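Long-range contacts in pmbA-related protein (Thermotoga maritima, PDB 1VL4), which is of unknown function but belongs to the PmbA/TldD (peptidase U62) family and may act as a metallopeptidase: residues T40-L45 and K157-K162; T118-F123 and Q176-F181; L201-E206 and K290-T295. One frame throughout, in Å; residues are numbered along the deposited sequence. Where two conformers were deposited one is given.

In the fold
All three contacts lie along the long antiparallel sheet whose neighbouring strands run 32-48, 148-167, 172-188 and 194-202. Contact 1 pairs the first two. Contact 2 lays the loop 118-123 on the third, and contact 3 ties the end of the fourth to the loop 290-295, between strands 282-285 and 307-311. The centres of contacts 1 and 2 are about 9 Å apart, with Ile161 N probably hydrogen-bonded to Met177 O at 2.9 Å. Contacts 2 and 3 are closer, centres about 6 Å apart, joined by the salt bridge from Arg122 to Glu206 and by Arg203, whose NH1 bonds weakly to Asp178 O. Contacts 1 and 3 do not touch (centres about 12 Å).

Contact 1 of 3, residues T40-L45 and K157-K162; sequences TREFSL and KDMVIK
Phe43 and Asp158 meet through CB and carboxylate: OD1 of Asp158 lies 3.7 Å from CB of Phe43, while the ring leads away from the neighbouring strand and has CD2 of Leu45 at its edge, in its plane. Val128 and Lys131 of helix 128-143 pack on Phe43, as does Asn94 of the second subunit. OD2 of Asp158 is taken by Lys131 and Tyr156. The strands are antiparallel neighbours in the long sheet. Arg41 with Val160 and Phe43 with Asp158 are the hydrogen-bonded pairs, each closed by two backbone bonds, such as Val160 N to Arg41 O at 2.8 Å. Beyond CB, Arg41 turns outward to Asp57 and to Glu90 of the second subunit. On the other face, Lys157, extended, crosses to Glu42, its NZ 3.3 Å from OE1, a salt bridge whose hydrogen bond is weak. Met159, with CG anti to the backbone N (chi1 -161°), reaches across; in the conformer given, CE sits 3.6 Å from CB of Thr40 and nears OE2 of Glu42. Thr40 OG1 is buried without a polar partner. The backbone ladder therefore carries most of the bonding, and the charges of Arg41 and Asp158 find their partners largely outside this strand pair.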
loop_
_atom_site.group_PDB
_atom_site.type_symbol
_atom_site.label_atom_id
_atom_site.label_comp_id
_atom_site.label_asym_id
_atom_site.label_seq_id
_atom_site.Cartn_x
_atom_site.Cartn_y
_atom_site.Cartn_z
ATOM N N THR A 40 -0.658 19.792 -0.954
ATOM C CA THR A 40 -1.941 19.203 -0.646
ATOM C C THR A 40 -2.390 19.498 0.788
ATOM O O THR A 40 -1.580 19.642 1.719
ATOM C CB THR A 40 -1.933 17.683 -0.830
ATOM O OG1 THR A 40 -1.430 17.053 0.333
ATOM C CG2 THR A 40 -1.159 17.290 -2.007
ATOM N N ARG A 41 -3.696 19.631 0.942
ATOM C CA ARG A 41 -4.333 19.810 2.219
ATOM C C ARG A 41 -5.524 18.881 2.180
ATOM O O ARG A 41 -6.312 18.882 1.182
ATOM C CB ARG A 41 -4.766 21.261 2.223
ATOM C CG ARG A 41 -5.010 21.908 3.501
ATOM C CD ARG A 41 -3.989 21.676 4.620
ATOM N NE ARG A 41 -4.678 22.106 5.815
ATOM C CZ ARG A 41 -5.679 21.433 6.376
ATOM N NH1 ARG A 41 -6.072 20.241 5.905
ATOM N NH2 ARG A 41 -6.287 21.952 7.432
ATOM N N GLU A 42 -5.671 18.049 3.205
ATOM C CA GLU A 42 -6.719 17.067 3.199
ATOM C C GLU A 42 -7.325 16.878 4.576
ATOM O O GLU A 42 -6.648 17.031 5.595
ATOM C CB GLU A 42 -6.229 15.716 2.649
ATOM C CG GLU A 42 -5.135 15.077 3.513
ATOM C CD GLU A 42 -4.292 14.058 2.744
ATOM O OE1 GLU A 42 -4.828 12.958 2.483
ATOM O OE2 GLU A 42 -3.110 14.354 2.411
ATOM N N PHE A 43 -8.620 16.547 4.568
ATOM C CA PHE A 43 -9.293 16.256 5.751
ATOM C C PHE A 43 -10.130 15.023 5.505
ATOM O O PHE A 43 -10.871 14.962 4.547
ATOM C CB PHE A 43 -10.165 17.425 6.174
ATOM C CG PHE A 43 -10.866 17.179 7.458
ATOM C CD1 PHE A 43 -12.071 16.466 7.485
ATOM C CD2 PHE A 43 -10.323 17.588 8.656
ATOM C CE1 PHE A 43 -12.704 16.207 8.640
ATOM C CE2 PHE A 43 -10.997 17.312 9.867
ATOM C CZ PHE A 43 -12.179 16.602 9.839
ATOM N N SER A 44 -10.010 14.038 6.379
ATOM C CA SER A 44 -10.848 12.865 6.270
ATOM C C SER A 44 -11.329 12.421 7.618
ATOM O O SER A 44 -10.684 12.682 8.617
ATOM C CB SER A 44 -10.035 11.726 5.669
ATOM O OG SER A 44 -9.040 11.301 6.569
ATOM N N LEU A 45 -12.468 11.754 7.633
ATOM C CA LEU A 45 -12.977 11.127 8.780
ATOM C C LEU A 45 -13.769 9.836 8.497
ATOM O O LEU A 45 -14.414 9.674 7.430
ATOM C CB LEU A 45 -13.779 12.095 9.617
ATOM C CG LEU A 45 -15.099 12.592 9.109
ATOM C CD1 LEU A 45 -16.192 11.545 9.398
ATOM C CD2 LEU A 45 -15.420 13.907 9.817
ATOM N N LYS A 157 -14.140 12.451 2.916
ATOM C CA LYS A 157 -12.884 13.048 2.613
ATOM C C LYS A 157 -12.985 14.295 1.739
ATOM O O LYS A 157 -13.772 14.327 0.804
ATOM C CB LYS A 157 -11.958 12.036 1.919
ATOM C CG LYS A 157 -10.541 12.603 1.778
ATOM C CD LYS A 157 -9.493 11.548 1.441
ATOM C CE LYS A 157 -8.113 12.174 1.362
ATOM N NZ LYS A 157 -7.088 11.160 0.925
ATOM N N ASP A 158 -12.194 15.320 2.060
ATOM C CA ASP A 158 -11.962 16.371 1.108
ATOM C C ASP A 158 -10.497 16.683 0.958
ATOM O O ASP A 158 -9.667 16.340 1.823
ATOM C CB ASP A 158 -12.787 17.637 1.429
ATOM C CG ASP A 158 -12.373 18.343 2.696
ATOM O OD1 ASP A 158 -11.203 18.738 2.825
ATOM O OD2 ASP A 158 -13.242 18.566 3.580
ATOM N N MET A 159 -10.139 17.269 -0.193
ATOM C CA MET A 159 -8.739 17.497 -0.574
ATOM C C MET A 159 -8.644 18.747 -1.461
ATOM O O MET A 159 -9.531 18.953 -2.327
ATOM C CB MET A 159 -8.152 16.239 -1.302
ATOM C CG MET A 159 -6.594 16.177 -1.347
ATOM S SD MET A 159 -5.904 14.479 -1.418
ATOM C CE MET A 159 -4.166 14.841 -1.177
ATOM N N VAL A 160 -7.577 19.551 -1.262
ATOM C CA VAL A 160 -7.164 20.606 -2.200
ATOM C C VAL A 160 -5.703 20.325 -2.587
ATOM O O VAL A 160 -4.864 19.982 -1.716
ATOM C CB VAL A 160 -7.174 22.038 -1.604
ATOM C CG1 VAL A 160 -6.727 23.063 -2.720
ATOM C CG2 VAL A 160 -8.465 22.409 -1.083
ATOM N N ILE A 161 -5.415 20.440 -3.869
ATOM C CA ILE A 161 -4.100 20.111 -4.417
ATOM C C ILE A 161 -3.664 21.218 -5.369
ATOM O O ILE A 161 -4.447 21.634 -6.239
ATOM C CB ILE A 161 -4.123 18.746 -5.174
ATOM C CG1 ILE A 161 -4.604 17.637 -4.226
ATOM C CG2 ILE A 161 -2.744 18.452 -5.776
ATOM C CD1 ILE A 161 -5.022 16.363 -4.877
ATOM N N LYS A 162 -2.436 21.701 -5.197
ATOM C CA LYS A 162 -1.825 22.676 -6.085
ATOM C C LYS A 162 -0.565 22.036 -6.696
ATOM O O LYS A 162 0.246 21.478 -5.967
ATOM C CB LYS A 162 -1.435 23.936 -5.346
ATOM C CG LYS A 162 -0.778 24.981 -6.233
ATOM C CD LYS A 162 -0.773 26.328 -5.516
ATOM C CE LYS A 162 -0.084 27.410 -6.311
ATOM N NZ LYS A 162 -0.565 28.701 -5.788
#

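Contact 2 of 3, residues T118-F123 and Q176-F181; sequences TYVGRF and QMDGGF
Gln176 runs alongside Tyr119, its amide 18° from the plane of the ring, with OE1 over one face; the backbone N of Gly121 lies over the centre of the opposite face, 3.9 Å above it. The carbonyl O of Gln176 accepts a short bond of 2.6 Å from Thr118 OG1. Met177 adds a CA-H...O contact to Thr118 O, and its CB packs on CB of Thr118. Asp178 organises the loop. Its N donates to Thr118 O at 2.9 Å, and a chi1 of 70° lifts the carboxylate off the strand toward the loop. OD1 receives Val120 N at 2.7 Å from above the carboxylate plane, in a nearly straight bond (171°), whereas OD2 receives Gly121 N at 2.8 Å on the syn side but tilted out of that plane. A water links OD2 onward to Phe123 N, and the two oxygens thus hold successive backbone amides. Gly179 and Gly180 pass over one face of the Phe123 ring, where Gly179 O and Gly180 CA both lie, Gly180 CA 4.2 Å from the ring centroid in a CH-pi contact; a CB on Gly180 would clash with CZ of Phe123. In sequence the loop links helices 84-93 and 128-143, and it rests on the sheet: Tyr119 also touches Val160 and Phe123 touches Tyr156, both of strand 148-167, while strand 194-202 continues the sheet beyond Gly180 through Ala202.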
loop_
_atom_site.group_PDB
_atom_site.type_symbol
_atom_site.label_atom_id
_atom_site.label_comp_id
_atom_site.label_asym_id
_atom_site.label_seq_id
_atom_site.Cartn_x
_atom_site.Cartn_y
_atom_site.Cartn_z
ATOM N N THR A 118 -11.496 23.017 -12.032
ATOM C CA THR A 118 -11.107 21.921 -11.171
ATOM C C THR A 118 -11.018 22.399 -9.725
ATOM O O THR A 118 -10.983 21.588 -8.837
ATOM C CB THR A 118 -9.747 21.321 -11.612
ATOM O OG1 THR A 118 -8.767 22.373 -11.774
ATOM C CG2 THR A 118 -9.901 20.611 -12.949
ATOM N N TYR A 119 -11.037 23.710 -9.506
ATOM C CA TYR A 119 -10.941 24.229 -8.143
ATOM C C TYR A 119 -12.120 25.114 -7.925
ATOM O O TYR A 119 -12.234 26.141 -8.563
ATOM C CB TYR A 119 -9.651 25.015 -7.969
ATOM C CG TYR A 119 -9.580 25.663 -6.625
ATOM C CD1 TYR A 119 -9.407 24.874 -5.466
ATOM C CD2 TYR A 119 -9.823 27.016 -6.469
ATOM C CE1 TYR A 119 -9.386 25.474 -4.203
ATOM C CE2 TYR A 119 -9.817 27.606 -5.207
ATOM C CZ TYR A 119 -9.606 26.827 -4.081
ATOM O OH TYR A 119 -9.596 27.426 -2.812
ATOM N N VAL A 120 -12.986 24.733 -7.010
ATOM C CA VAL A 120 -14.148 25.566 -6.679
ATOM C C VAL A 120 -13.987 26.342 -5.392
ATOM O O VAL A 120 -14.423 27.454 -5.345
ATOM C CB VAL A 120 -15.437 24.724 -6.718
ATOM C CG1 VAL A 120 -16.658 25.540 -6.328
ATOM C CG2 VAL A 120 -15.616 24.169 -8.150
ATOM N N GLY A 121 -13.374 25.780 -4.357
ATOM C CA GLY A 121 -13.149 26.519 -3.118
ATOM C C GLY A 121 -14.228 26.401 -2.056
ATOM O O GLY A 121 -14.149 27.034 -1.031
ATOM N N ARG A 122 -15.243 25.591 -2.273
ATOM C CA ARG A 122 -16.305 25.499 -1.292
ATOM C C ARG A 122 -16.057 24.468 -0.175
ATOM O O ARG A 122 -16.508 24.682 0.932
ATOM C CB ARG A 122 -17.638 25.278 -1.985
ATOM C CG ARG A 122 -18.020 26.476 -2.897
ATOM C CD ARG A 122 -19.432 26.421 -3.375
ATOM N NE ARG A 122 -20.359 26.376 -2.256
ATOM C CZ ARG A 122 -20.743 27.434 -1.543
ATOM N NH1 ARG A 122 -20.270 28.654 -1.815
ATOM N NH2 ARG A 122 -21.606 27.273 -0.532
ATOM N N PHE A 123 -15.336 23.380 -0.441
ATOM C CA PHE A 123 -15.062 22.399 0.643
ATOM C C PHE A 123 -14.275 23.086 1.768
ATOM O O PHE A 123 -14.537 22.861 2.947
ATOM C CB PHE A 123 -14.321 21.128 0.107
ATOM C CG PHE A 123 -15.243 20.072 -0.404
ATOM C CD1 PHE A 123 -15.990 19.309 0.490
ATOM C CD2 PHE A 123 -15.406 19.865 -1.790
ATOM C CE1 PHE A 123 -16.886 18.355 0.036
ATOM C CE2 PHE A 123 -16.279 18.917 -2.245
ATOM C CZ PHE A 123 -17.023 18.149 -1.362
ATOM N N GLN A 176 -4.826 24.035 -9.796
ATOM C CA GLN A 176 -5.299 23.662 -8.500
ATOM C C GLN A 176 -6.569 22.923 -8.706
ATOM O O GLN A 176 -7.285 23.146 -9.725
ATOM C CB GLN A 176 -5.625 24.843 -7.602
ATOM C CG GLN A 176 -4.585 25.767 -7.291
ATOM C CD GLN A 176 -5.097 26.698 -6.237
ATOM O OE1 GLN A 176 -5.208 26.331 -5.066
ATOM N NE2 GLN A 176 -5.507 27.873 -6.665
ATOM N N MET A 177 -6.806 21.924 -7.850
ATOM C CA MET A 177 -7.998 21.043 -7.913
ATOM C C MET A 177 -8.503 20.841 -6.486
ATOM O O MET A 177 -7.699 20.676 -5.556
ATOM C CB MET A 177 -7.711 19.648 -8.575
ATOM C CG MET A 177 -7.068 18.608 -7.694
ATOM S SD MET A 177 -7.982 18.215 -6.167
ATOM C CE MET A 177 -9.417 17.243 -6.810
ATOM N N ASP A 178 -9.822 20.799 -6.321
ATOM C CA ASP A 178 -10.403 20.402 -5.068
ATOM C C ASP A 178 -11.570 19.420 -5.273
ATOM O O ASP A 178 -11.967 19.136 -6.417
ATOM C CB ASP A 178 -10.756 21.605 -4.185
ATOM C CG ASP A 178 -11.921 22.427 -4.681
ATOM O OD1 ASP A 178 -12.371 22.340 -5.838
ATOM O OD2 ASP A 178 -12.357 23.219 -3.863
ATOM N N GLY A 179 -12.028 18.815 -4.178
ATOM C CA GLY A 179 -13.108 17.862 -4.274
ATOM C C GLY A 179 -13.223 17.077 -3.016
ATOM O O GLY A 179 -12.492 17.299 -2.063
ATOM N N GLY A 180 -14.201 16.194 -3.011
ATOM C CA GLY A 180 -14.532 15.391 -1.835
ATOM C C GLY A 180 -15.370 14.200 -2.222
ATOM O O GLY A 180 -15.810 14.076 -3.375
ATOM N N PHE A 181 -15.663 13.397 -1.213
ATOM C CA PHE A 181 -16.170 12.004 -1.319
ATOM C C PHE A 181 -16.889 11.739 -0.012
ATOM O O PHE A 181 -16.435 12.172 1.077
ATOM C CB PHE A 181 -14.908 11.133 -1.523
ATOM C CG PHE A 181 -15.045 9.670 -1.293
ATOM C CD1 PHE A 181 -15.390 8.821 -2.361
ATOM C CD2 PHE A 181 -14.663 9.094 -0.068
ATOM C CE1 PHE A 181 -15.431 7.398 -2.182
ATOM C CE2 PHE A 181 -14.698 7.719 0.131
ATOM C CZ PHE A 181 -15.066 6.847 -0.955
HETATM O O HOH W 1 -15.187 22.834 -3.450
#

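Contact 3 of 3, residues L201-E206 and K290-T295; sequences LARTPE and KGLSST
Arg203 and Leu292 run antiparallel alongside each other where the chain just after a sheet strand meets a type I beta turn, Gly291 to Ser294. The contact joins the edge strand 194-202 of the six-stranded antiparallel sheet to a loop of the C-terminal part of the chain. CD2 of Leu292 sits 4.0 Å above the guanidinium plane, over its centre, so that this face is met by a methyl group and the polar partners gather at the edge. The chain of Arg203 leaves with CG anti to its amide nitrogen (chi1 -170°) and then folds at chi2 and chi3, which carries the guanidinium across to the turn. There NH2 makes a weak bond of 3.0 Å to Gly291 O, bent to 131° at the hydrogen. Stronger grips come from just before the turn: His288 O takes NH2 and Pro289 O takes NE. NH1 reaches weakly back to Thr118 O and Asp178 O. A leucine here would probably leave the carbonyls of His288 and Pro289 without their donor and weaken the hold of residue 203 on the loop 290-295. The other methyl of Leu292, CD1, crosses obliquely onto CD2 of Leu201 at 3.6 Å. CD2 of Leu292 lies 3.7 Å from Ala202 O, so one leucine spans three successive residues, the last two of the strand and Arg203 just beyond it. Lys290 takes a different line: its aliphatic chain passes Leu201 O, with CD 3.5 Å away, while its end leads off. Within the turn, Gly291 O accepts both Ser294 N and Ser294 OG, the latter at 2.5 Å. One water lies in the guanidinium plane, accepting from Arg203 NH1 at 2.8 Å and donating to Ser294 O, also at 2.8 Å.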
loop_
_atom_site.group_PDB
_atom_site.type_symbol
_atom_site.label_atom_id
_atom_site.label_comp_id
_atom_site.label_asym_id
_atom_site.label_seq_id
_atom_site.Cartn_x
_atom_site.Cartn_y
_atom_site.Cartn_z
ATOM N N LEU A 201 -18.857 11.139 -5.469
ATOM C CA LEU A 201 -17.689 12.056 -5.651
ATOM C C LEU A 201 -18.246 13.411 -6.042
ATOM O O LEU A 201 -19.261 13.481 -6.746
ATOM C CB LEU A 201 -16.766 11.507 -6.730
ATOM C CG LEU A 201 -15.931 10.346 -6.217
ATOM C CD1 LEU A 201 -15.612 9.374 -7.349
ATOM C CD2 LEU A 201 -14.662 10.859 -5.556
ATOM N N ALA A 202 -17.673 14.481 -5.503
ATOM C CA ALA A 202 -18.152 15.818 -5.748
ATOM C C ALA A 202 -17.019 16.858 -5.776
ATOM O O ALA A 202 -16.005 16.745 -5.079
ATOM C CB ALA A 202 -19.146 16.196 -4.684
ATOM N N ARG A 203 -17.251 17.905 -6.550
ATOM C CA ARG A 203 -16.385 19.092 -6.603
ATOM C C ARG A 203 -16.799 20.100 -5.522
ATOM O O ARG A 203 -16.005 20.923 -5.041
ATOM C CB ARG A 203 -16.510 19.697 -8.011
ATOM C CG ARG A 203 -15.502 20.760 -8.271
ATOM C CD ARG A 203 -14.229 20.287 -8.820
ATOM N NE ARG A 203 -14.286 19.398 -10.013
ATOM C CZ ARG A 203 -13.219 18.694 -10.385
ATOM N NH1 ARG A 203 -12.078 18.859 -9.747
ATOM N NH2 ARG A 203 -13.247 17.871 -11.407
ATOM N N THR A 204 -18.072 20.065 -5.124
ATOM C CA THR A 204 -18.548 20.962 -4.085
ATOM C C THR A 204 -19.386 20.176 -3.036
ATOM O O THR A 204 -19.949 19.146 -3.369
ATOM C CB THR A 204 -19.405 22.064 -4.726
ATOM O OG1 THR A 204 -19.701 23.076 -3.755
ATOM C CG2 THR A 204 -20.692 21.500 -5.201
ATOM N N PRO A 205 -19.463 20.670 -1.791
ATOM C CA PRO A 205 -20.216 19.952 -0.780
ATOM C C PRO A 205 -21.713 19.798 -1.126
ATOM O O PRO A 205 -22.350 18.817 -0.744
ATOM C CB PRO A 205 -20.037 20.802 0.470
ATOM C CG PRO A 205 -19.058 21.798 0.157
ATOM C CD PRO A 205 -18.766 21.849 -1.241
ATOM N N GLU A 206 -22.231 20.740 -1.907
ATOM C CA GLU A 206 -23.641 20.810 -2.272
ATOM C C GLU A 206 -23.990 19.655 -3.118
ATOM O O GLU A 206 -25.156 19.269 -3.202
ATOM C CB GLU A 206 -23.905 22.076 -3.098
ATOM C CG GLU A 206 -23.994 23.316 -2.268
ATOM C CD GLU A 206 -22.681 23.776 -1.714
ATOM O OE1 GLU A 206 -21.632 23.699 -2.420
ATOM O OE2 GLU A 206 -22.715 24.246 -0.561
ATOM N N LYS A 290 -17.166 15.874 -11.904
ATOM C CA LYS A 290 -17.039 15.002 -10.717
ATOM C C LYS A 290 -15.832 14.039 -10.830
ATOM O O LYS A 290 -15.627 13.202 -9.963
ATOM C CB LYS A 290 -18.307 14.150 -10.552
ATOM C CG LYS A 290 -19.549 14.920 -10.231
ATOM C CD LYS A 290 -20.678 13.957 -9.915
ATOM C CE LYS A 290 -22.072 14.559 -10.111
ATOM N NZ LYS A 290 -23.005 13.544 -10.714
ATOM N N GLY A 291 -15.022 14.221 -11.876
ATOM C CA GLY A 291 -13.762 13.449 -12.039
ATOM C C GLY A 291 -12.637 14.199 -11.357
ATOM O O GLY A 291 -12.085 15.146 -11.926
ATOM N N LEU A 292 -12.277 13.761 -10.142
ATOM C CA LEU A 292 -11.394 14.535 -9.282
ATOM C C LEU A 292 -9.922 14.455 -9.679
ATOM O O LEU A 292 -9.145 15.233 -9.183
ATOM C CB LEU A 292 -11.577 14.170 -7.812
ATOM C CG LEU A 292 -13.010 14.343 -7.281
ATOM C CD1 LEU A 292 -13.074 14.120 -5.735
ATOM C CD2 LEU A 292 -13.591 15.696 -7.671
ATOM N N SER A 293 -9.558 13.548 -10.593
ATOM C CA SER A 293 -8.249 13.565 -11.212
ATOM C C SER A 293 -8.120 14.493 -12.435
ATOM O O SER A 293 -7.025 14.613 -12.972
ATOM C CB SER A 293 -7.844 12.175 -11.598
ATOM O OG SER A 293 -7.675 11.459 -10.354
ATOM N N SER A 294 -9.198 15.192 -12.801
ATOM C CA SER A 294 -9.204 16.088 -13.958
ATOM C C SER A 294 -8.083 17.107 -13.822
ATOM O O SER A 294 -7.852 17.608 -12.731
ATOM C CB SER A 294 -10.544 16.767 -14.118
ATOM O OG SER A 294 -11.633 15.834 -14.338
ATOM N N THR A 295 -7.335 17.338 -14.909
ATOM C CA THR A 295 -6.176 18.207 -14.879
ATOM C C THR A 295 -5.872 18.607 -16.309
ATOM O O THR A 295 -6.134 17.831 -17.203
ATOM C CB THR A 295 -4.945 17.504 -14.261
ATOM O OG1 THR A 295 -3.807 18.401 -14.260
ATOM C CG2 THR A 295 -4.587 16.197 -14.999
HETATM O O HOH W 2 -9.689 17.591 -10.626
#